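Local coordinates for cellulose 1,4-beta-cellobiosidase (PDB 4JJJ), which probably cleaves cellulose to release cellobiose, this chain being the family 48 glycoside hydrolase domain of a longer secreted cellulase, at residues Tyr55-Leu59 and Phe620-Glu625; Ala61-Arg65 and Ala631-Glu635; Pro102-Pro107 and Leu119-Val125. The protein carries 1 engineered substitution. All coordinates share one frame; numbering follows the deposited sequence.

In the fold
Contacts 1 and 2 are successive levels of one helix pair, 50-67 and 620-637, with centres about 12 Å apart. Contact 1 is wholly buried and joins aromatic packing to a tyrosine-carboxylate bond beside a bound sugar. Contact 2, also buried but farther from the centre and with partly exposed Arg65 and Glu635, repeats that bond but adds an arginine and bridging waters, and its second helix carries a zinc ligand. Contact 3 lies on the opposite side of the chain's centre, about 39 Å from contact 1 between centres, and is only partly buried. It joins two irregular loops through backbone, water and apolar contacts, and one loop binds glucose residues by its main chain.

Contact 1. Residues Tyr55-Leu59 and Phe620-Glu625. With BGC (beta-D-glucopyranose), chain B; BGC (beta-D-glucopyranose), chain C; GLC (alpha-D-glucopyranose), chain D.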
loop_
_atom_site.group_PDB
_atom_site.type_symbol
_atom_site.label_atom_id
_atom_site.label_comp_id
_atom_site.label_asym_id
_atom_site.label_seq_id
_atom_site.Cartn_x
_atom_site.Cartn_y
_atom_site.Cartn_z
ATOM N N TYR A 55 9.383 -0.595 -4.860
ATOM C CA TYR A 55 10.358 -1.630 -4.718
ATOM C C TYR A 55 11.386 -1.655 -5.874
ATOM O O TYR A 55 12.545 -1.956 -5.659
ATOM C CB TYR A 55 9.697 -3.008 -4.539
ATOM C CG TYR A 55 9.332 -3.315 -3.126
ATOM C CD1 TYR A 55 10.243 -3.961 -2.282
ATOM C CD2 TYR A 55 8.077 -2.990 -2.606
ATOM C CE1 TYR A 55 9.891 -4.248 -0.992
ATOM C CE2 TYR A 55 7.743 -3.255 -1.248
ATOM C CZ TYR A 55 8.614 -3.893 -0.466
ATOM O OH TYR A 55 8.337 -4.232 0.834
ATOM N N TYR A 56 10.948 -1.276 -7.070
ATOM C CA TYR A 56 11.832 -1.167 -8.228
ATOM C C TYR A 56 12.864 -0.091 -7.944
ATOM O O TYR A 56 14.068 -0.287 -8.116
ATOM C CB TYR A 56 11.008 -0.882 -9.457
ATOM C CG TYR A 56 11.713 -0.716 -10.795
ATOM C CD1 TYR A 56 13.021 -1.144 -11.035
ATOM C CD2 TYR A 56 11.011 -0.061 -11.841
ATOM C CE1 TYR A 56 13.613 -0.933 -12.309
ATOM C CE2 TYR A 56 11.587 0.161 -13.087
ATOM C CZ TYR A 56 12.891 -0.252 -13.233
ATOM O OH TYR A 56 13.491 0.084 -14.484
ATOM N N LEU A 57 12.425 1.013 -7.380
ATOM C CA LEU A 57 13.359 2.092 -6.934
ATOM C C LEU A 57 14.335 1.485 -5.964
ATOM O O LEU A 57 15.568 1.718 -6.024
ATOM C CB LEU A 57 12.660 3.239 -6.314
ATOM C CG LEU A 57 11.710 3.993 -7.210
ATOM C CD1 LEU A 57 10.992 5.059 -6.412
ATOM C CD2 LEU A 57 12.440 4.647 -8.421
ATOM N N TRP A 58 13.822 0.765 -4.930
ATOM C CA TRP A 58 14.663 0.230 -3.885
ATOM C C TRP A 58 15.768 -0.669 -4.448
ATOM O O TRP A 58 16.970 -0.603 -4.055
ATOM C CB TRP A 58 13.860 -0.533 -2.837
ATOM C CG TRP A 58 14.396 -0.602 -1.483
ATOM C CD1 TRP A 58 15.634 -0.237 -0.977
ATOM C CD2 TRP A 58 13.620 -1.034 -0.339
ATOM N NE1 TRP A 58 15.667 -0.429 0.380
ATOM C CE2 TRP A 58 14.445 -0.944 0.798
ATOM C CE3 TRP A 58 12.303 -1.539 -0.219
ATOM C CZ2 TRP A 58 14.010 -1.300 2.087
ATOM C CZ3 TRP A 58 11.848 -1.896 1.082
ATOM C CH2 TRP A 58 12.693 -1.746 2.215
ATOM N N LEU A 59 15.402 -1.534 -5.441
ATOM C CA LEU A 59 16.358 -2.429 -6.014
ATOM C C LEU A 59 17.452 -1.668 -6.751
ATOM O O LEU A 59 18.643 -2.008 -6.598
ATOM C CB LEU A 59 15.632 -3.297 -7.016
ATOM C CG LEU A 59 16.448 -4.428 -7.701
ATOM C CD1 LEU A 59 16.733 -5.555 -6.739
ATOM C CD2 LEU A 59 15.716 -4.928 -8.921
ATOM N N PHE A 620 7.058 -9.575 -7.262
ATOM C CA PHE A 620 8.145 -8.565 -7.475
ATOM C C PHE A 620 8.687 -7.971 -6.175
ATOM O O PHE A 620 9.894 -7.948 -5.915
ATOM C CB PHE A 620 7.701 -7.501 -8.424
ATOM C CG PHE A 620 8.787 -6.506 -8.785
ATOM C CD1 PHE A 620 9.812 -6.862 -9.688
ATOM C CD2 PHE A 620 8.872 -5.238 -8.214
ATOM C CE1 PHE A 620 10.830 -5.992 -10.031
ATOM C CE2 PHE A 620 9.907 -4.378 -8.548
ATOM C CZ PHE A 620 10.892 -4.747 -9.453
ATOM N N TRP A 621 7.784 -7.493 -5.355
ATOM C CA TRP A 621 8.156 -6.823 -4.121
ATOM C C TRP A 621 8.924 -7.798 -3.265
ATOM O O TRP A 621 9.860 -7.412 -2.617
ATOM C CB TRP A 621 6.972 -6.235 -3.437
ATOM C CG TRP A 621 6.015 -7.144 -2.656
ATOM C CD1 TRP A 621 4.802 -7.562 -3.042
ATOM C CD2 TRP A 621 6.213 -7.750 -1.331
ATOM N NE1 TRP A 621 4.221 -8.319 -2.087
ATOM C CE2 TRP A 621 5.045 -8.424 -1.004
ATOM C CE3 TRP A 621 7.230 -7.659 -0.366
ATOM C CZ2 TRP A 621 4.858 -9.054 0.196
ATOM C CZ3 TRP A 621 7.056 -8.262 0.816
ATOM C CH2 TRP A 621 5.865 -8.982 1.111
ATOM N N ALA A 622 8.541 -9.045 -3.203
ATOM C CA ALA A 622 9.165 -10.025 -2.315
ATOM C C ALA A 622 10.583 -10.321 -2.810
ATOM O O ALA A 622 11.512 -10.531 -2.036
ATOM C CB ALA A 622 8.327 -11.301 -2.226
ATOM N N GLN A 623 10.713 -10.501 -4.143
ATOM C CA GLN A 623 12.025 -10.794 -4.703
ATOM C C GLN A 623 12.970 -9.638 -4.478
ATOM O O GLN A 623 14.159 -9.849 -4.208
ATOM C CB GLN A 623 11.907 -11.173 -6.183
ATOM C CG GLN A 623 11.012 -12.414 -6.439
ATOM C CD GLN A 623 11.534 -13.636 -5.677
ATOM O OE1 GLN A 623 12.714 -14.012 -5.810
ATOM N NE2 GLN A 623 10.715 -14.253 -4.879
ATOM N N VAL A 624 12.485 -8.401 -4.597
ATOM C CA VAL A 624 13.308 -7.214 -4.253
ATOM C C VAL A 624 13.609 -7.218 -2.776
ATOM O O VAL A 624 14.733 -7.011 -2.337
ATOM C CB VAL A 624 12.613 -5.928 -4.721
ATOM C CG1 VAL A 624 13.370 -4.751 -4.183
ATOM C CG2 VAL A 624 12.474 -5.851 -6.230
ATOM N N GLU A 625 12.629 -7.528 -1.924
ATOM C CA GLU A 625 12.813 -7.531 -0.476
ATOM C C GLU A 625 13.997 -8.403 -0.139
ATOM O O GLU A 625 14.920 -8.049 0.590
ATOM C CB GLU A 625 11.518 -8.007 0.237
ATOM C CG GLU A 625 11.504 -7.633 1.673
ATOM C CD GLU A 625 10.769 -6.337 1.930
ATOM O OE1 GLU A 625 11.390 -5.352 2.293
ATOM O OE2 GLU A 625 9.533 -6.230 1.725
HETATM C C2 BGC B . 0.401 -8.287 -1.397
HETATM C C3 BGC B . 0.828 -6.823 -1.326
HETATM C C4 BGC B . -0.031 -6.060 -0.275
HETATM C C5 BGC B . -0.128 -6.828 1.067
HETATM C C6 BGC B . -1.111 -6.154 1.995
HETATM C C1 BGC B . 0.386 -8.939 -0.027
HETATM O O2 BGC B . 1.315 -9.013 -2.209
HETATM O O3 BGC B . 0.691 -6.268 -2.657
HETATM O O4 BGC B . 0.548 -4.754 -0.083
HETATM O O5 BGC B . -0.528 -8.175 0.783
HETATM O O6 BGC B . -2.391 -6.062 1.399
HETATM C C2 BGC C . -1.075 -12.417 2.774
HETATM C C3 BGC C . -1.260 -11.325 1.726
HETATM C C4 BGC C . 0.065 -11.052 0.985
HETATM C C5 BGC C . 0.829 -12.306 0.516
HETATM C C6 BGC C . 2.272 -12.018 0.097
HETATM C C1 BGC C . -0.363 -13.615 2.192
HETATM O O1 BGC C . -0.171 -14.561 3.295
HETATM O O2 BGC C . -2.437 -12.731 3.218
HETATM O O3 BGC C . -1.742 -10.119 2.326
HETATM O O4 BGC C . -0.129 -10.232 -0.170
HETATM O O5 BGC C . 0.899 -13.259 1.576
HETATM O O6 BGC C . 3.075 -11.577 1.162
HETATM C C1 GLC D . -0.279 -13.855 1.808
HETATM C C2 GLC D . -1.091 -12.775 2.399
HETATM C C3 GLC D . -1.280 -11.618 1.381
HETATM C C4 GLC D . 0.077 -11.108 0.886
HETATM C C5 GLC D . 0.851 -12.334 0.393
HETATM C C6 GLC D . 2.263 -12.077 -0.045
HETATM O O1 GLC D . -1.058 -14.261 0.753
HETATM O O2 GLC D . -2.471 -13.295 2.640
HETATM O O3 GLC D . -2.087 -10.583 1.917
HETATM O O4 GLC D . -0.118 -10.232 -0.245
HETATM O O5 GLC D . 0.966 -13.300 1.440
HETATM O O6 GLC D . 2.991 -11.641 1.049
#
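Tyr55 and Trp621 run side by side in the same direction, and their contact is not a stack. The methylene CB of Trp621 sits over one face of the phenol, 3.7 Å from the centroid of the Tyr55 ring, in a CH-pi contact, while the Tyr55 ring and the five-membered ring of Trp621 meet obliquely. At the phenol edge, close to its plane, Val624 CG1 approaches Tyr55 CD1 at 3.7 Å. The same methyl reaches back to the main chain, 3.3 Å from Tyr55 O, and also touches Leu59 CB. Beyond them, Phe620 turns a ring edge to the backbone of Tyr56, with Phe620 CE2 3.6 Å from Tyr56 N.

The polar end of the phenol meets Glu625. A bend at chi2 (95°) turns the carboxylate toward the Tyr55 hydroxyl, with its plane nearly perpendicular to the phenol, and Tyr55 OH donates a very short hydrogen bond of 2.5 Å to Glu625 OE2. Trp420 NE1 also bonds to OE2, and Lys507 makes a salt bridge to OE1, so both oxygens of this buried acid have partners; the lysine's charge would be expected to favour the ionised carboxylate.

Helices 50-67 and 620-637 run nearly parallel here, their axes 24° apart, as neighbouring inner helices of an (alpha/alpha)6 barrel would. Helices 223-242, 416-432 and 499-516 also pack against these residues.

Trp621 holds CG between its backbone N and carbonyl carbon (chi1 77°), which carries the indole past the phenol to the glycan pocket. There Trp621 NE1 donates a fairly straight hydrogen bond of 3.0 Å to O2 of the glucose in chain B. A glucose of this glycan is also hydrogen-bonded by Glu51, the predicted proton donor, whose side chain lies close to the indole.

Contact 2. Residues Ala61-Arg65 and Ala631-Glu635. With ZN (zinc ion), chain S.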
loop_
_atom_site.group_PDB
_atom_site.type_symbol
_atom_site.label_atom_id
_atom_site.label_comp_id
_atom_site.label_asym_id
_atom_site.label_seq_id
_atom_site.Cartn_x
_atom_site.Cartn_y
_atom_site.Cartn_z
ATOM N N ALA A 61 18.337 1.386 -6.199
ATOM C CA ALA A 61 19.168 2.213 -5.307
ATOM C C ALA A 61 20.284 1.360 -4.730
ATOM O O ALA A 61 21.462 1.782 -4.594
ATOM C CB ALA A 61 18.284 2.843 -4.203
ATOM N N TYR A 62 19.986 0.137 -4.307
ATOM C CA TYR A 62 21.016 -0.805 -3.833
ATOM C C TYR A 62 21.967 -1.163 -4.965
ATOM O O TYR A 62 23.158 -1.291 -4.720
ATOM C CB TYR A 62 20.440 -2.070 -3.216
ATOM C CG TYR A 62 20.317 -1.983 -1.695
ATOM C CD1 TYR A 62 19.086 -1.985 -1.084
ATOM C CD2 TYR A 62 21.445 -1.901 -0.947
ATOM C CE1 TYR A 62 18.963 -1.910 0.290
ATOM C CE2 TYR A 62 21.343 -1.793 0.444
ATOM C CZ TYR A 62 20.079 -1.832 1.067
ATOM O OH TYR A 62 19.876 -1.673 2.462
ATOM N N TYR A 63 21.508 -1.263 -6.181
ATOM C CA TYR A 63 22.411 -1.417 -7.292
ATOM C C TYR A 63 23.392 -0.259 -7.390
ATOM O O TYR A 63 24.605 -0.476 -7.592
ATOM C CB TYR A 63 21.652 -1.630 -8.613
ATOM C CG TYR A 63 22.601 -1.972 -9.785
ATOM C CD1 TYR A 63 23.133 -3.252 -9.872
ATOM C CD2 TYR A 63 23.008 -0.991 -10.639
ATOM C CE1 TYR A 63 23.985 -3.564 -10.923
ATOM C CE2 TYR A 63 23.872 -1.268 -11.706
ATOM C CZ TYR A 63 24.343 -2.551 -11.806
ATOM O OH TYR A 63 25.298 -2.926 -12.806
ATOM N N GLY A 64 22.929 0.976 -7.277
ATOM C CA GLY A 64 23.834 2.112 -7.138
ATOM C C GLY A 64 24.813 2.050 -6.039
ATOM O O GLY A 64 25.973 2.400 -6.194
ATOM N N ARG A 65 24.391 1.592 -4.877
ATOM C CA ARG A 65 25.290 1.437 -3.741
ATOM C C ARG A 65 26.424 0.506 -4.060
ATOM O O ARG A 65 27.603 0.804 -3.811
ATOM C CB ARG A 65 24.585 0.925 -2.488
ATOM C CG ARG A 65 25.492 0.747 -1.286
ATOM C CD ARG A 65 24.844 0.155 -0.032
ATOM N NE ARG A 65 25.834 0.265 1.038
ATOM C CZ ARG A 65 26.858 -0.536 1.200
ATOM N NH1 ARG A 65 26.996 -1.727 0.590
ATOM N NH2 ARG A 65 27.754 -0.157 2.097
ATOM N N ALA A 631 21.780 -7.339 0.328
ATOM C CA ALA A 631 22.568 -6.083 0.268
ATOM C C ALA A 631 22.731 -5.417 1.618
ATOM O O ALA A 631 23.800 -4.884 1.916
ATOM C CB ALA A 631 22.033 -5.156 -0.737
ATOM N N ALA A 632 21.667 -5.372 2.452
ATOM C CA ALA A 632 21.738 -4.775 3.770
ATOM C C ALA A 632 22.759 -5.492 4.612
ATOM O O ALA A 632 23.422 -4.884 5.471
ATOM C CB ALA A 632 20.401 -4.737 4.458
ATOM N N HIS A 633 22.826 -6.801 4.489
ATOM C CA HIS A 633 23.767 -7.559 5.316
ATOM C C HIS A 633 25.182 -6.991 5.106
ATOM O O HIS A 633 25.885 -6.743 6.058
ATOM C CB HIS A 633 23.744 -9.075 5.052
ATOM C CG HIS A 633 24.835 -9.812 5.811
ATOM N ND1 HIS A 633 26.164 -9.742 5.450
ATOM C CD2 HIS A 633 24.784 -10.586 6.908
ATOM C CE1 HIS A 633 26.876 -10.437 6.310
ATOM N NE2 HIS A 633 26.057 -10.953 7.193
ATOM N N ASP A 634 25.606 -6.819 3.863
ATOM C CA ASP A 634 26.978 -6.342 3.678
ATOM C C ASP A 634 27.161 -4.861 3.996
ATOM O O ASP A 634 28.179 -4.449 4.486
ATOM C CB ASP A 634 27.513 -6.724 2.328
ATOM C CG ASP A 634 28.108 -8.189 2.345
ATOM O OD1 ASP A 634 27.818 -9.002 3.312
ATOM O OD2 ASP A 634 28.904 -8.453 1.407
ATOM N N GLU A 635 26.113 -4.043 3.774
ATOM C CA GLU A 635 26.078 -2.646 4.186
ATOM C C GLU A 635 26.343 -2.525 5.676
ATOM O O GLU A 635 27.148 -1.629 6.122
ATOM C CB GLU A 635 24.684 -2.091 3.876
ATOM C CG GLU A 635 24.445 -0.652 4.367
ATOM C CD GLU A 635 23.037 -0.138 3.981
ATOM O OE1 GLU A 635 22.203 -0.982 3.521
ATOM O OE2 GLU A 635 22.734 1.028 4.341
HETATM ZN ZN ZN S . 26.687 -12.330 8.510
HETATM O O HOH W 1 25.097 -3.608 -0.253
HETATM O O HOH W 2 29.720 -2.364 3.092
HETATM O O HOH W 3 27.356 -13.989 7.503
#
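Tyr62 and Ala631 bring the two helices nearest, with CA atoms 6.9 Å apart, where the axes diverge by 38°. Ala631 CB lies over one face of the Tyr62 ring in a CH-pi contact, 3.3 Å from Tyr62 CD2. The hydroxyl goes on to Glu635: Tyr62 OH donates a 2.6 Å hydrogen bond to Glu635 OE1, reaching that oxygen nearly in line with its C-O bond. Trp239 NE1 hydrogen-bonds to OE2, so each carboxylate oxygen has a donor.

Arg65, extended from CG to NE, lays one guanidinium face over CA of Glu635, with Arg65 CZ 3.7 Å from Glu635 CA and NE alongside CB and CG. Its NE is 4.6 Å from Glu635 OE1, which lies well out of the guanidinium plane, so any attraction would be through charge alone. Waters link NH1 to Ala631 O and NH2 to Asp634 O.

His633 serves a separate site. His633 ND1 donates to Asp634 OD1 at 2.8 Å, and its NE2 binds zinc, whose other ligands include Glu526 and a water: a His-carboxylate pair, on a helix of the (alpha/alpha)6 barrel, in which the histidine's other nitrogen binds the metal.

Contact 3. Residues Pro102-Pro107 and Leu119-Val125; sequences PATYIP and LMNNVPV. With BGC (beta-D-glucopyranose), chain E; BGC (beta-D-glucopyranose), chain F.
Tyr105 and Met120 join the two loops by one direct backbone hydrogen bond, Met120 N to Tyr105 O, 2.9 Å long with an N-H...O angle of 162°. The same carbonyl receives a CA-H...O contact from Leu119. A water extends the pairing: it accepts from Tyr105 N and donates to both Met120 O and Val123 O, tying the loop 102-107 to the two ends of the type I turn Met120-Val123.

Aromatic contacts centre on the Tyr105 ring. With chi1 at 178°, CG anti to N, the ring is carried over to Val123 and the Met120 CB. Val123 CG1 covers one face in a CH-pi contact, 3.9 Å from the ring centroid, and Pro107 N lies over the opposite face. Met120 CB lies at the ring edge, 3.9 Å from Tyr105 CD2. The Met-aromatic contact of its sulfur and the touch of its CE on Pro107 belong to one of two conformers and are less certain.

Apolar packing fills in around this. Val125 CG1 lies against Pro102 CD, and the Leu119 and Thr104 side chains cross at about a right angle, Leu119 CB meeting Thr104 CG2 at 3.9 Å. Ile106 CD1 and Leu119 CD1 approach to 4.0 Å.

Sugar binding uses the main chain of Thr104. Its N donates to O2 of the glucose in chain F at 3.1 Å, and its O accepts from O6 of the glucose in chain E at 2.7 Å. Ala103, Ile106 and Leu119 line the same pocket, consistent with a wall of the cellulose-binding tunnel known in this family.

The loops flank the short strand 117-118, between helices 71-83 and 131-138. Strand 208-209 touches Ile106 and Leu119 through Thr208, and Tyr271 meets the Tyr105 ring edge-to-face.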
loop_
_atom_site.group_PDB
_atom_site.type_symbol
_atom_site.label_atom_id
_atom_site.label_comp_id
_atom_site.label_asym_id
_atom_site.label_seq_id
_atom_site.Cartn_x
_atom_site.Cartn_y
_atom_site.Cartn_z
ATOM N N PRO A 102 -13.767 21.103 -1.288
ATOM C CA PRO A 102 -12.995 20.020 -1.895
ATOM C C PRO A 102 -13.701 18.871 -2.464
ATOM O O PRO A 102 -13.187 18.268 -3.422
ATOM C CB PRO A 102 -12.078 19.544 -0.753
ATOM C CG PRO A 102 -12.170 20.539 0.323
ATOM C CD PRO A 102 -13.491 21.281 0.145
ATOM N N ALA A 103 -14.874 18.547 -1.928
ATOM C CA ALA A 103 -15.574 17.334 -2.268
ATOM C C ALA A 103 -16.960 17.438 -1.678
ATOM O O ALA A 103 -17.179 18.211 -0.727
ATOM C CB ALA A 103 -14.840 16.114 -1.719
ATOM N N THR A 104 -17.873 16.609 -2.175
ATOM C CA THR A 104 -19.165 16.378 -1.554
ATOM C C THR A 104 -19.149 15.100 -0.778
ATOM O O THR A 104 -18.735 14.056 -1.297
ATOM C CB THR A 104 -20.323 16.353 -2.634
ATOM O OG1 THR A 104 -20.291 17.610 -3.367
ATOM C CG2 THR A 104 -21.685 16.182 -1.900
ATOM N N TYR A 105 -19.608 15.129 0.472
ATOM C CA TYR A 105 -19.674 13.919 1.231
ATOM C C TYR A 105 -20.545 12.810 0.637
ATOM O O TYR A 105 -21.674 13.066 0.180
ATOM C CB TYR A 105 -20.205 14.238 2.617
ATOM C CG TYR A 105 -20.392 13.073 3.547
ATOM C CD1 TYR A 105 -19.337 12.499 4.224
ATOM C CD2 TYR A 105 -21.647 12.550 3.831
ATOM C CE1 TYR A 105 -19.506 11.420 5.050
ATOM C CE2 TYR A 105 -21.845 11.513 4.695
ATOM C CZ TYR A 105 -20.818 10.938 5.368
ATOM O OH TYR A 105 -21.045 9.935 6.272
ATOM N N ILE A 106 -20.009 11.587 0.668
ATOM C CA ILE A 106 -20.784 10.386 0.377
ATOM C C ILE A 106 -20.496 9.437 1.530
ATOM O O ILE A 106 -19.303 9.168 1.824
ATOM C CB ILE A 106 -20.350 9.748 -0.969
ATOM C CG1 ILE A 106 -20.676 10.638 -2.166
ATOM C CG2 ILE A 106 -20.964 8.389 -1.112
ATOM C CD1 ILE A 106 -19.975 10.255 -3.441
ATOM N N PRO A 107 -21.490 8.899 2.193
ATOM C CA PRO A 107 -21.149 7.977 3.300
ATOM C C PRO A 107 -20.650 6.662 2.818
ATOM O O PRO A 107 -21.103 6.141 1.800
ATOM C CB PRO A 107 -22.508 7.788 4.009
ATOM C CG PRO A 107 -23.467 8.011 2.945
ATOM C CD PRO A 107 -22.971 9.104 2.114
ATOM N N LEU A 119 -24.715 11.213 -2.646
ATOM C CA LEU A 119 -24.219 12.494 -2.195
ATOM C C LEU A 119 -25.095 13.100 -1.123
ATOM O O LEU A 119 -26.332 13.039 -1.238
ATOM C CB LEU A 119 -24.151 13.471 -3.342
ATOM C CG LEU A 119 -23.069 13.352 -4.399
ATOM C CD1 LEU A 119 -23.083 12.098 -5.240
ATOM C CD2 LEU A 119 -23.276 14.549 -5.317
ATOM N N MET A 120 -24.463 13.687 -0.107
ATOM C CA MET A 120 -25.166 14.381 0.997
ATOM C C MET A 120 -24.621 15.797 1.156
ATOM O O MET A 120 -23.550 16.051 1.678
ATOM C CB MET A 120 -25.094 13.595 2.296
ATOM C CG MET A 120 -25.753 12.236 2.212
ATOM S SD MET A 120 -25.719 11.308 3.730
ATOM C CE MET A 120 -26.681 9.873 3.237
ATOM N N ASN A 121 -25.331 16.756 0.622
ATOM C CA ASN A 121 -24.876 18.142 0.747
ATOM C C ASN A 121 -25.000 18.792 2.124
ATOM O O ASN A 121 -24.359 19.877 2.335
ATOM C CB ASN A 121 -25.667 19.054 -0.219
ATOM C CG ASN A 121 -25.380 18.730 -1.650
ATOM O OD1 ASN A 121 -24.233 18.484 -2.015
ATOM N ND2 ASN A 121 -26.415 18.662 -2.461
ATOM N N ASN A 122 -25.741 18.192 3.026
ATOM C CA ASN A 122 -25.919 18.746 4.413
ATOM C C ASN A 122 -24.766 18.395 5.336
ATOM O O ASN A 122 -24.746 18.840 6.468
ATOM C CB ASN A 122 -27.253 18.308 5.048
ATOM C CG ASN A 122 -27.363 16.808 5.286
ATOM O OD1 ASN A 122 -26.593 15.997 4.788
ATOM N ND2 ASN A 122 -28.348 16.433 6.069
ATOM N N VAL A 123 -23.793 17.592 4.858
ATOM C CA VAL A 123 -22.669 17.226 5.699
ATOM C C VAL A 123 -21.536 18.193 5.409
ATOM O O VAL A 123 -21.123 18.313 4.280
ATOM C CB VAL A 123 -22.267 15.789 5.438
ATOM C CG1 VAL A 123 -20.913 15.526 6.046
ATOM C CG2 VAL A 123 -23.296 14.819 5.967
ATOM N N PRO A 124 -21.098 18.950 6.412
ATOM C CA PRO A 124 -20.009 19.882 6.205
ATOM C C PRO A 124 -18.673 19.199 5.811
ATOM O O PRO A 124 -18.346 18.194 6.387
ATOM C CB PRO A 124 -19.896 20.603 7.533
ATOM C CG PRO A 124 -21.142 20.309 8.274
ATOM C CD PRO A 124 -21.699 19.057 7.762
ATOM N N VAL A 125 -18.042 19.759 4.803
ATOM C CA VAL A 125 -16.687 19.420 4.335
ATOM C C VAL A 125 -15.784 20.610 4.636
ATOM O O VAL A 125 -16.099 21.830 4.405
ATOM C CB VAL A 125 -16.706 19.018 2.862
ATOM C CG1 VAL A 125 -15.355 18.607 2.248
ATOM C CG2 VAL A 125 -17.715 17.878 2.694
HETATM C C2 BGC E . -16.457 9.339 -5.793
HETATM C C3 BGC E . -16.597 10.725 -6.410
HETATM C C4 BGC E . -16.787 11.785 -5.294
HETATM C C5 BGC E . -15.649 11.648 -4.279
HETATM C C6 BGC E . -15.864 12.574 -3.034
HETATM C C1 BGC E . -15.281 9.351 -4.818
HETATM O O2 BGC E . -16.189 8.447 -6.857
HETATM O O3 BGC E . -17.755 10.695 -7.276
HETATM O O4 BGC E . -16.679 13.106 -5.826
HETATM O O5 BGC E . -15.627 10.298 -3.797
HETATM O O6 BGC E . -17.010 12.199 -2.271
HETATM C C2 BGC F . -17.581 15.225 -6.228
HETATM C C3 BGC F . -18.821 16.046 -6.646
HETATM C C4 BGC F . -19.454 15.428 -7.901
HETATM C C5 BGC F . -19.677 13.903 -7.719
HETATM C C6 BGC F . -20.321 13.104 -8.856
HETATM C C1 BGC F . -17.932 13.764 -6.126
HETATM O O2 BGC F . -17.148 15.764 -5.026
HETATM O O3 BGC F . -18.427 17.414 -6.953
HETATM O O4 BGC F . -20.865 15.916 -7.961
HETATM O O5 BGC F . -18.356 13.316 -7.438
HETATM O O6 BGC F . -21.240 12.088 -8.446
HETATM O O HOH W 4 -21.140 17.441 1.604
#